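PDB 6C4M: yersinopine synthase from Yersinia pestis, which catalyses the NADPH-dependent reductive condensation of pyruvate with an aminobutanoate intermediate carrying a histidine moiety, the last step in making the metallophore yersinopine. Local coordinates for residues H116-L121 / Q149-A154; G418-V423 / Q468-Q473; S140-G145 / I255-H260. All coordinates share one frame; numbering follows the deposited sequence.

In the fold
Contact 3 is the core of the set: all its touching residues are buried, and a hydrogen bond and a bridging water join a turn of the nucleotide-binding domain to the helix carrying His260. Contacts 1 and 2 lie further out, are only partly buried and rely on side-chain packing. Contact 1 stays within the Rossmann-type domain, where aliphatic and aromatic carbons meet; contact 2 sets the C-terminal end of helix 401-419, closed by a Schellman motif, against the C-terminal helix 459-471, mixing leucine, tryptophan and arginine. Helix 144-154 starts at the end of segment 140-145 and contains 149-154, linking contacts 3 and 1, while Asn150 of contact 1 meets Gln468 and Gln469 of contact 2.

Contact 1 (H116-L121 / Q149-A154). With NAP (NADP nicotinamide-adenine-dinucleotide phosphate), chain B.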
loop_
_atom_site.group_PDB
_atom_site.type_symbol
_atom_site.label_atom_id
_atom_site.label_comp_id
_atom_site.label_asym_id
_atom_site.label_seq_id
_atom_site.Cartn_x
_atom_site.Cartn_y
_atom_site.Cartn_z
ATOM N N HIS A 116 -12.234 9.539 -31.029
ATOM C CA HIS A 116 -12.168 9.505 -32.484
ATOM C C HIS A 116 -13.530 9.250 -33.128
ATOM O O HIS A 116 -13.605 9.128 -34.357
ATOM C CB HIS A 116 -11.164 8.442 -32.941
ATOM C CG HIS A 116 -9.740 8.850 -32.728
ATOM N ND1 HIS A 116 -9.003 9.486 -33.706
ATOM C CD2 HIS A 116 -8.931 8.763 -31.638
ATOM C CE1 HIS A 116 -7.798 9.766 -33.232
ATOM N NE2 HIS A 116 -7.729 9.333 -31.982
ATOM N N TYR A 117 -14.607 9.216 -32.343
ATOM C CA TYR A 117 -15.944 9.078 -32.930
ATOM C C TYR A 117 -16.215 10.220 -33.892
ATOM O O TYR A 117 -16.727 10.006 -34.985
ATOM C CB TYR A 117 -17.010 9.095 -31.857
ATOM C CG TYR A 117 -17.074 7.868 -30.958
ATOM C CD1 TYR A 117 -16.346 6.715 -31.243
ATOM C CD2 TYR A 117 -17.878 7.867 -29.835
ATOM C CE1 TYR A 117 -16.419 5.608 -30.435
ATOM C CE2 TYR A 117 -17.954 6.774 -29.031
ATOM C CZ TYR A 117 -17.234 5.628 -29.341
ATOM O OH TYR A 117 -17.309 4.503 -28.534
ATOM N N TYR A 118 -15.901 11.450 -33.481
ATOM C CA TYR A 118 -16.250 12.606 -34.299
ATOM C C TYR A 118 -15.564 12.524 -35.649
ATOM O O TYR A 118 -16.215 12.639 -36.701
ATOM C CB TYR A 118 -15.865 13.898 -33.594
ATOM C CG TYR A 118 -16.049 15.158 -34.414
ATOM C CD1 TYR A 118 -17.325 15.660 -34.666
ATOM C CD2 TYR A 118 -14.953 15.850 -34.946
ATOM C CE1 TYR A 118 -17.509 16.817 -35.420
ATOM C CE2 TYR A 118 -15.134 17.015 -35.700
ATOM C CZ TYR A 118 -16.416 17.483 -35.932
ATOM O OH TYR A 118 -16.628 18.633 -36.660
ATOM N N ALA A 119 -14.246 12.298 -35.626
ATOM C CA ALA A 119 -13.457 12.273 -36.853
ATOM C C ALA A 119 -13.950 11.165 -37.777
ATOM O O ALA A 119 -14.007 11.341 -38.998
ATOM C CB ALA A 119 -11.965 12.101 -36.501
ATOM N N VAL A 120 -14.371 10.038 -37.200
ATOM C CA VAL A 120 -14.892 8.921 -37.985
ATOM C C VAL A 120 -16.259 9.265 -38.554
ATOM O O VAL A 120 -16.484 9.195 -39.766
ATOM C CB VAL A 120 -14.944 7.639 -37.128
ATOM C CG1 VAL A 120 -15.745 6.517 -37.853
ATOM C CG2 VAL A 120 -13.544 7.149 -36.806
ATOM N N LEU A 121 -17.184 9.683 -37.694
ATOM C CA LEU A 121 -18.548 9.908 -38.148
ATOM C C LEU A 121 -18.623 10.981 -39.234
ATOM O O LEU A 121 -19.466 10.876 -40.138
ATOM C CB LEU A 121 -19.443 10.260 -36.958
ATOM C CG LEU A 121 -19.671 9.060 -36.021
ATOM C CD1 LEU A 121 -20.325 9.545 -34.742
ATOM C CD2 LEU A 121 -20.495 7.951 -36.626
ATOM N N GLN A 149 -25.811 11.764 -31.721
ATOM C CA GLN A 149 -27.180 12.129 -32.092
ATOM C C GLN A 149 -27.186 13.361 -32.973
ATOM O O GLN A 149 -27.928 13.451 -33.969
ATOM C CB GLN A 149 -28.032 12.441 -30.866
ATOM C CG GLN A 149 -28.563 11.292 -30.082
ATOM C CD GLN A 149 -29.451 11.814 -28.978
ATOM O OE1 GLN A 149 -29.068 11.786 -27.827
ATOM N NE2 GLN A 149 -30.608 12.363 -29.338
ATOM N N ASN A 150 -26.428 14.368 -32.543
ATOM C CA ASN A 150 -26.421 15.641 -33.248
ATOM C C ASN A 150 -25.973 15.459 -34.690
ATOM O O ASN A 150 -26.594 15.986 -35.620
ATOM C CB ASN A 150 -25.504 16.624 -32.516
ATOM C CG ASN A 150 -25.550 17.994 -33.112
ATOM O OD1 ASN A 150 -24.867 18.272 -34.092
ATOM N ND2 ASN A 150 -26.378 18.855 -32.546
ATOM N N LEU A 151 -24.884 14.713 -34.901
ATOM C CA LEU A 151 -24.403 14.496 -36.265
ATOM C C LEU A 151 -25.424 13.739 -37.096
ATOM O O LEU A 151 -25.665 14.063 -38.266
ATOM C CB LEU A 151 -23.084 13.727 -36.245
ATOM C CG LEU A 151 -21.868 14.394 -35.568
ATOM C CD1 LEU A 151 -20.654 13.468 -35.672
ATOM C CD2 LEU A 151 -21.543 15.730 -36.189
ATOM N N LEU A 152 -25.987 12.676 -36.539
ATOM C CA LEU A 152 -26.975 11.908 -37.290
ATOM C C LEU A 152 -28.184 12.763 -37.640
ATOM O O LEU A 152 -28.711 12.688 -38.763
ATOM C CB LEU A 152 -27.399 10.682 -36.473
ATOM C CG LEU A 152 -26.313 9.611 -36.327
ATOM C CD1 LEU A 152 -26.726 8.518 -35.281
ATOM C CD2 LEU A 152 -26.048 8.963 -37.685
ATOM N N ASN A 153 -28.654 13.566 -36.685
ATOM C CA ASN A 153 -29.803 14.416 -36.944
ATOM C C ASN A 153 -29.514 15.360 -38.098
ATOM O O ASN A 153 -30.391 15.608 -38.931
ATOM C CB ASN A 153 -30.207 15.196 -35.691
ATOM C CG ASN A 153 -31.329 16.203 -35.958
ATOM O OD1 ASN A 153 -31.072 17.395 -36.163
ATOM N ND2 ASN A 153 -32.581 15.722 -35.983
ATOM N N ALA A 154 -28.280 15.876 -38.177
ATOM C CA ALA A 154 -27.919 16.740 -39.299
ATOM C C ALA A 154 -27.918 15.990 -40.631
ATOM O O ALA A 154 -28.184 16.587 -41.674
ATOM C CB ALA A 154 -26.546 17.390 -39.033
HETATM P PA NAP B . -7.669 0.159 -30.068
HETATM O O1A NAP B . -8.508 0.964 -29.154
HETATM O O2A NAP B . -6.166 0.218 -29.686
HETATM O O5B NAP B . -7.904 0.731 -31.591
HETATM C C5B NAP B . -9.166 0.354 -32.184
HETATM C C4B NAP B . -9.192 0.921 -33.616
HETATM O O4B NAP B . -9.031 2.464 -33.483
HETATM C C3B NAP B . -8.204 0.500 -34.320
HETATM O O3B NAP B . -8.601 0.315 -35.716
HETATM C C2B NAP B . -7.083 1.703 -34.269
HETATM O O2B NAP B . -6.239 1.658 -35.471
HETATM C C1B NAP B . -7.749 2.801 -34.253
HETATM N N9A NAP B . -7.032 3.722 -33.370
HETATM C C8A NAP B . -6.481 3.640 -32.148
HETATM N N7A NAP B . -5.948 4.849 -31.920
HETATM C C5A NAP B . -6.185 5.644 -33.010
HETATM C C6A NAP B . -5.828 6.956 -33.201
HETATM N N6A NAP B . -5.101 7.959 -32.423
HETATM N N1A NAP B . -6.161 7.567 -34.353
HETATM C C2A NAP B . -6.863 6.886 -35.321
HETATM N N3A NAP B . -7.215 5.583 -35.124
HETATM C C4A NAP B . -6.868 4.961 -33.940
HETATM O O3 NAP B . -8.184 -1.413 -29.969
HETATM P PN NAP B . -9.239 -2.115 -28.964
HETATM O O1N NAP B . -9.897 -3.136 -29.784
HETATM O O2N NAP B . -8.382 -2.709 -27.820
HETATM O O5D NAP B . -10.345 -1.091 -28.248
HETATM C C5D NAP B . -11.677 -0.923 -28.802
HETATM C C4D NAP B . -12.414 0.062 -27.873
HETATM O O4D NAP B . -12.548 -0.572 -26.414
HETATM C C3D NAP B . -11.789 1.207 -27.691
HETATM O O3D NAP B . -12.868 2.219 -27.385
HETATM C C2D NAP B . -10.961 1.067 -26.409
HETATM O O2D NAP B . -10.900 2.271 -25.802
HETATM C C1D NAP B . -11.863 0.145 -25.566
HETATM N N1N NAP B . -11.140 -0.775 -24.653
HETATM C C2N NAP B . -10.707 -1.991 -25.052
HETATM C C3N NAP B . -10.055 -2.828 -24.118
HETATM C C7N NAP B . -9.538 -4.222 -24.532
HETATM O O7N NAP B . -9.434 -5.089 -23.758
HETATM N N7N NAP B . -9.189 -4.411 -25.915
HETATM C C4N NAP B . -9.854 -2.412 -22.832
HETATM C C5N NAP B . -10.282 -1.201 -22.445
HETATM C C6N NAP B . -10.941 -0.370 -23.358
HETATM P P2B NAP B . -4.879 0.640 -35.510
HETATM O O1X NAP B . -3.763 1.365 -34.789
HETATM O O2X NAP B . -5.175 -0.644 -34.812
HETATM O O3X NAP B . -4.473 0.435 -36.952
#
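Leu121, which packs on Leu151, is anchored by its backbone N to Tyr117 O at 2.8 Å, the last turn of the short helix 117-121. This helix and helix 144-154 follow the neighbouring parallel strands 107-110 and 134-137 of the Rossmann-type sheet, so the contact is packing between successive beta-alpha units. It is wholly apolar. Leu151 extends from its helix with CD1 anti to CA (chi2 -179°), which makes that methyl the leading point. CD1 meets Leu121 CB at 3.7 Å and also comes 4.1 Å from Tyr118 CD1, reaching the tyrosine ring obliquely. Tyr118 has CG anti to its backbone N (chi1 174°), a setting that carries the ring over toward helix 144-154, and its side chain crosses that of Leu151 at about a right angle. Arg461 and Ile465 of helix 459-471 also touch the tyrosine, while Leu110 of strand 107-110 backs Leu121 from the sheet.

At the start of the same segment, His116 occupies the N-cap position and belongs to the cofactor pocket. One face of its imidazole is turned to the adenine of NADP, a tight approach with His116 CE1 3.0 Å from N1A. The helix thus has the cofactor at its beginning and the leucine pair at its end, where Leu121 CD1 lies 4.0 Å from Leu151 CD1.

Contact 2 (G418-V423 / Q468-Q473); sequences GALDVV and QQWRSQ
A Schellman motif closes helix 401-419, and the residue just past its last turn, Leu420, is what meets Trp470 and Arg471 near the end of helix 459-471. Asp421, with positive phi (69°), is the C-prime residue of the motif; Asp421 N returns to Gly418 O at 3.2 Å. Leu420 CD2 does most of the touching. It sits over one face of the Arg471 guanidinium, with Leu420 CD2 to Arg471 NH2 at 3.4 Å, and it also approaches the tryptophan obliquely, at 4.0 Å from Trp470 CZ3. Leucine and arginine run past one another in opposite directions, the arginine chain stretched out from CG to NE.

In this fold the C-terminal helix 459-471 lies between the Rossmann-type domain, where Gln469 packs on helix 144-154, and the helical part of the enzyme that includes helices 294-313 and 401-419; the leucine contact is on the latter side. Trp470 is steadied there by NE1, which donates to Leu314 O, and its side chain also touches Arg313, whose NE in turn bonds Leu420 O.

Arg471 has its main polar partner within its own helix, a salt bridge from NH2 to Glu467. Near the guanidinium plane, at its edge, Ala419 O stands 3.6 Å from Arg471 NH2, too far to count as a bond, yet a positive group beside the carbonyl end of helix 401-419 is probably electrostatically favourable.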
loop_
_atom_site.group_PDB
_atom_site.type_symbol
_atom_site.label_atom_id
_atom_site.label_comp_id
_atom_site.label_asym_id
_atom_site.label_seq_id
_atom_site.Cartn_x
_atom_site.Cartn_y
_atom_site.Cartn_z
ATOM N N GLY A 418 -17.411 24.679 -18.990
ATOM C CA GLY A 418 -17.285 26.126 -19.072
ATOM C C GLY A 418 -18.440 26.765 -19.829
ATOM O O GLY A 418 -18.949 27.817 -19.434
ATOM N N ALA A 419 -18.895 26.124 -20.912
ATOM C CA ALA A 419 -20.044 26.665 -21.629
ATOM C C ALA A 419 -21.294 26.665 -20.763
ATOM O O ALA A 419 -22.181 27.504 -20.954
ATOM C CB ALA A 419 -20.296 25.869 -22.909
ATOM N N LEU A 420 -21.400 25.724 -19.824
ATOM C CA LEU A 420 -22.565 25.631 -18.958
ATOM C C LEU A 420 -22.381 26.330 -17.620
ATOM O O LEU A 420 -23.255 26.217 -16.758
ATOM C CB LEU A 420 -22.919 24.167 -18.732
ATOM C CG LEU A 420 -23.290 23.417 -20.012
ATOM C CD1 LEU A 420 -23.511 21.926 -19.760
ATOM C CD2 LEU A 420 -24.513 24.021 -20.587
ATOM N N ASP A 421 -21.276 27.049 -17.430
ATOM C CA ASP A 421 -21.019 27.790 -16.196
ATOM C C ASP A 421 -20.769 26.842 -15.015
ATOM O O ASP A 421 -21.179 27.105 -13.882
ATOM C CB ASP A 421 -22.165 28.759 -15.897
ATOM C CG ASP A 421 -22.408 29.745 -17.045
ATOM O OD1 ASP A 421 -21.434 30.437 -17.425
ATOM O OD2 ASP A 421 -23.556 29.813 -17.572
ATOM N N VAL A 422 -20.082 25.737 -15.288
ATOM C CA VAL A 422 -19.739 24.734 -14.286
ATOM C C VAL A 422 -18.225 24.746 -14.127
ATOM O O VAL A 422 -17.501 24.602 -15.117
ATOM C CB VAL A 422 -20.216 23.334 -14.709
ATOM C CG1 VAL A 422 -19.681 22.289 -13.765
ATOM C CG2 VAL A 422 -21.753 23.249 -14.760
ATOM N N VAL A 423 -17.743 24.872 -12.893
ATOM C CA VAL A 423 -16.305 24.868 -12.633
ATOM C C VAL A 423 -15.885 23.462 -12.243
ATOM O O VAL A 423 -16.580 22.784 -11.473
ATOM C CB VAL A 423 -15.925 25.895 -11.545
ATOM C CG1 VAL A 423 -16.512 27.260 -11.909
ATOM C CG2 VAL A 423 -16.386 25.448 -10.185
ATOM N N GLN A 468 -25.049 21.850 -27.993
ATOM C CA GLN A 468 -26.183 22.127 -28.878
ATOM C C GLN A 468 -27.226 21.028 -28.761
ATOM O O GLN A 468 -28.420 21.301 -28.603
ATOM C CB GLN A 468 -25.694 22.273 -30.329
ATOM C CG GLN A 468 -26.748 22.773 -31.316
ATOM C CD GLN A 468 -26.420 22.425 -32.789
ATOM O OE1 GLN A 468 -25.285 22.083 -33.128
ATOM N NE2 GLN A 468 -27.424 22.501 -33.649
ATOM N N GLN A 469 -26.791 19.771 -28.812
ATOM C CA GLN A 469 -27.750 18.675 -28.731
ATOM C C GLN A 469 -28.477 18.676 -27.393
ATOM O O GLN A 469 -29.699 18.506 -27.348
ATOM C CB GLN A 469 -27.049 17.344 -28.961
ATOM C CG GLN A 469 -28.009 16.164 -28.997
ATOM C CD GLN A 469 -28.989 16.272 -30.143
ATOM O OE1 GLN A 469 -28.660 16.828 -31.209
ATOM N NE2 GLN A 469 -30.206 15.768 -29.931
ATOM N N TRP A 470 -27.737 18.847 -26.290
ATOM C CA TRP A 470 -28.326 18.800 -24.956
ATOM C C TRP A 470 -29.345 19.918 -24.749
ATOM O O TRP A 470 -30.413 19.696 -24.172
ATOM C CB TRP A 470 -27.220 18.886 -23.901
ATOM C CG TRP A 470 -27.744 18.913 -22.518
ATOM C CD1 TRP A 470 -28.100 17.846 -21.766
ATOM C CD2 TRP A 470 -27.980 20.070 -21.712
ATOM N NE1 TRP A 470 -28.551 18.257 -20.550
ATOM C CE2 TRP A 470 -28.494 19.619 -20.488
ATOM C CE3 TRP A 470 -27.806 21.446 -21.910
ATOM C CZ2 TRP A 470 -28.814 20.484 -19.443
ATOM C CZ3 TRP A 470 -28.146 22.310 -20.884
ATOM C CH2 TRP A 470 -28.646 21.822 -19.662
ATOM N N ARG A 471 -29.014 21.139 -25.179
ATOM C CA ARG A 471 -29.937 22.263 -25.021
ATOM C C ARG A 471 -31.211 22.078 -25.839
ATOM O O ARG A 471 -32.259 22.624 -25.485
ATOM C CB ARG A 471 -29.258 23.571 -25.429
ATOM C CG ARG A 471 -28.166 24.027 -24.466
ATOM C CD ARG A 471 -27.845 25.493 -24.729
ATOM N NE ARG A 471 -26.611 25.935 -24.077
ATOM C CZ ARG A 471 -26.539 26.464 -22.859
ATOM N NH1 ARG A 471 -27.625 26.639 -22.117
ATOM N NH2 ARG A 471 -25.362 26.821 -22.379
ATOM N N SER A 472 -31.139 21.325 -26.926
ATOM C CA SER A 472 -32.301 21.105 -27.780
ATOM C C SER A 472 -33.327 20.173 -27.158
ATOM O O SER A 472 -34.351 19.912 -27.802
ATOM C CB SER A 472 -31.848 20.529 -29.118
ATOM O OG SER A 472 -31.514 19.154 -29.001
ATOM N N GLN A 473 -33.089 19.664 -25.947
ATOM C CA GLN A 473 -33.966 18.656 -25.339
ATOM C C GLN A 473 -34.735 19.232 -24.151
ATOM O O GLN A 473 -34.336 19.082 -22.992
ATOM C CB GLN A 473 -33.144 17.434 -24.917
ATOM C CG GLN A 473 -32.529 16.671 -26.106
ATOM C CD GLN A 473 -31.465 15.622 -25.718
ATOM O OE1 GLN A 473 -31.029 15.531 -24.555
ATOM N NE2 GLN A 473 -31.045 14.822 -26.710
#

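Contact 3 (S140-G145 / I255-H260)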
loop_
_atom_site.group_PDB
_atom_site.type_symbol
_atom_site.label_atom_id
_atom_site.label_comp_id
_atom_site.label_asym_id
_atom_site.label_seq_id
_atom_site.Cartn_x
_atom_site.Cartn_y
_atom_site.Cartn_z
ATOM N N SER A 140 -17.953 3.934 -24.806
ATOM C CA SER A 140 -18.325 5.328 -24.902
ATOM C C SER A 140 -17.579 6.197 -23.889
ATOM O O SER A 140 -16.910 5.718 -22.968
ATOM C CB SER A 140 -19.822 5.451 -24.675
ATOM O OG SER A 140 -20.368 6.426 -25.516
ATOM N N SER A 141 -17.732 7.506 -24.052
ATOM C CA SER A 141 -17.369 8.485 -23.035
ATOM C C SER A 141 -18.611 9.310 -22.729
ATOM O O SER A 141 -19.593 9.296 -23.479
ATOM C CB SER A 141 -16.224 9.387 -23.498
ATOM O OG SER A 141 -15.817 10.279 -22.460
ATOM N N MET A 142 -18.550 10.069 -21.642
ATOM C CA MET A 142 -19.637 10.990 -21.332
ATOM C C MET A 142 -19.761 12.046 -22.426
ATOM O O MET A 142 -18.793 12.752 -22.732
ATOM C CB MET A 142 -19.404 11.674 -19.990
ATOM C CG MET A 142 -19.881 10.859 -18.785
ATOM S SD MET A 142 -19.332 11.510 -17.158
ATOM C CE MET A 142 -17.651 10.916 -17.084
ATOM N N GLY A 143 -20.972 12.170 -22.980
ATOM C CA GLY A 143 -21.257 13.100 -24.056
ATOM C C GLY A 143 -21.207 12.472 -25.430
ATOM O O GLY A 143 -21.715 13.065 -26.394
ATOM N N SER A 144 -20.645 11.272 -25.536
ATOM C CA SER A 144 -20.513 10.632 -26.834
ATOM C C SER A 144 -21.867 10.519 -27.526
ATOM O O SER A 144 -21.998 10.831 -28.713
ATOM C CB SER A 144 -19.879 9.257 -26.669
ATOM O OG SER A 144 -18.546 9.391 -26.234
ATOM N N GLY A 145 -22.887 10.078 -26.791
ATOM C CA GLY A 145 -24.166 9.803 -27.410
ATOM C C GLY A 145 -24.845 11.070 -27.896
ATOM O O GLY A 145 -25.394 11.098 -28.985
ATOM N N ILE A 255 -15.177 3.834 -16.424
ATOM C CA ILE A 255 -14.179 3.875 -15.357
ATOM C C ILE A 255 -12.991 4.768 -15.733
ATOM O O ILE A 255 -12.476 5.511 -14.885
ATOM C CB ILE A 255 -13.718 2.448 -15.014
ATOM C CG1 ILE A 255 -12.739 2.473 -13.818
ATOM C CG2 ILE A 255 -13.106 1.781 -16.239
ATOM C CD1 ILE A 255 -12.311 1.120 -13.357
ATOM N N THR A 256 -12.527 4.709 -16.996
ATOM C CA THR A 256 -11.274 5.371 -17.345
ATOM C C THR A 256 -11.386 6.877 -17.255
ATOM O O THR A 256 -10.377 7.541 -17.034
ATOM C CB THR A 256 -10.786 4.994 -18.741
ATOM O OG1 THR A 256 -11.755 5.414 -19.711
ATOM C CG2 THR A 256 -10.539 3.485 -18.832
ATOM N N ASN A 257 -12.580 7.442 -17.398
ATOM C CA ASN A 257 -12.698 8.886 -17.224
ATOM C C ASN A 257 -12.395 9.312 -15.800
ATOM O O ASN A 257 -11.954 10.446 -15.584
ATOM C CB ASN A 257 -14.091 9.369 -17.599
ATOM C CG ASN A 257 -14.384 9.235 -19.103
ATOM O OD1 ASN A 257 -14.373 8.130 -19.644
ATOM N ND2 ASN A 257 -14.626 10.366 -19.777
ATOM N N TYR A 258 -12.658 8.439 -14.822
ATOM C CA TYR A 258 -12.414 8.739 -13.413
ATOM C C TYR A 258 -10.974 8.455 -13.006
ATOM O O TYR A 258 -10.387 9.231 -12.247
ATOM C CB TYR A 258 -13.358 7.913 -12.524
ATOM C CG TYR A 258 -14.809 8.274 -12.695
ATOM C CD1 TYR A 258 -15.370 9.315 -11.975
ATOM C CD2 TYR A 258 -15.612 7.589 -13.599
ATOM C CE1 TYR A 258 -16.719 9.644 -12.136
ATOM C CE2 TYR A 258 -16.953 7.914 -13.772
ATOM C CZ TYR A 258 -17.494 8.961 -13.050
ATOM O OH TYR A 258 -18.832 9.318 -13.195
ATOM N N VAL A 259 -10.402 7.354 -13.485
ATOM C CA VAL A 259 -9.177 6.801 -12.921
ATOM C C VAL A 259 -7.935 7.241 -13.687
ATOM O O VAL A 259 -6.890 7.508 -13.088
ATOM C CB VAL A 259 -9.282 5.264 -12.889
ATOM C CG1 VAL A 259 -7.975 4.604 -12.485
ATOM C CG2 VAL A 259 -10.374 4.870 -11.952
ATOM N N HIS A 260 -7.999 7.256 -15.009
ATOM C CA HIS A 260 -6.804 7.571 -15.791
ATOM C C HIS A 260 -6.269 8.970 -15.553
ATOM O O HIS A 260 -5.040 9.112 -15.413
ATOM C CB HIS A 260 -7.074 7.337 -17.280
ATOM C CG HIS A 260 -6.937 5.907 -17.675
ATOM N ND1 HIS A 260 -6.947 5.477 -18.988
ATOM C CD2 HIS A 260 -6.843 4.791 -16.913
ATOM C CE1 HIS A 260 -6.840 4.158 -19.014
ATOM N NE2 HIS A 260 -6.783 3.719 -17.769
HETATM O O HOH W 1 -14.402 6.545 -21.854
#
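Ser140 opens the contact through a water, which donates to Ser140 O at 2.9 Å and to Asn257 OD1 at 2.7 Å. The segment is the loop after strand 134-137 of the Rossmann-type sheet, turning into helix 144-154, and the partner helix 255-264 belongs to the helical part of the enzyme, so the two meet across the domain boundary. That helix also carries His260, inferred to be the proton donor or acceptor and bonded through ND1 to Asp406.

Next comes Ser141, whose OG stands anti to its backbone N (chi1 -176°) and takes a hydrogen bond from Asn257 ND2 at 2.9 Å. The N-H points nearly straight at the oxygen (160°), and Ser141 OG lies close to the amide plane of Asn257. With OD1 engaged by the water and ND2 by the serine, both ends of the buried amide are used, which should fix its rotation.

Met142 bends at chi3 (-79°), bringing CE to 3.9 Å from Asn257 CB as the two side chains pass in opposite directions. The same methyl comes obliquely to the ring of Tyr258, whose OH is bonded to Arg252 O.

Gly143, with positive phi, occupies the third position of a type II turn from Ser141 to Ser144. Ser141 O accepts both Ser144 N, at 3.0 Å, and Ser144 OG, at 2.9 Å, from the same face of its plane, the hydroxyl standing well above that plane. The carboxylate of Glu251 takes the backbone N of Gly143, inside the turn, on OE1 and that of Gly145, just past it, on OE2.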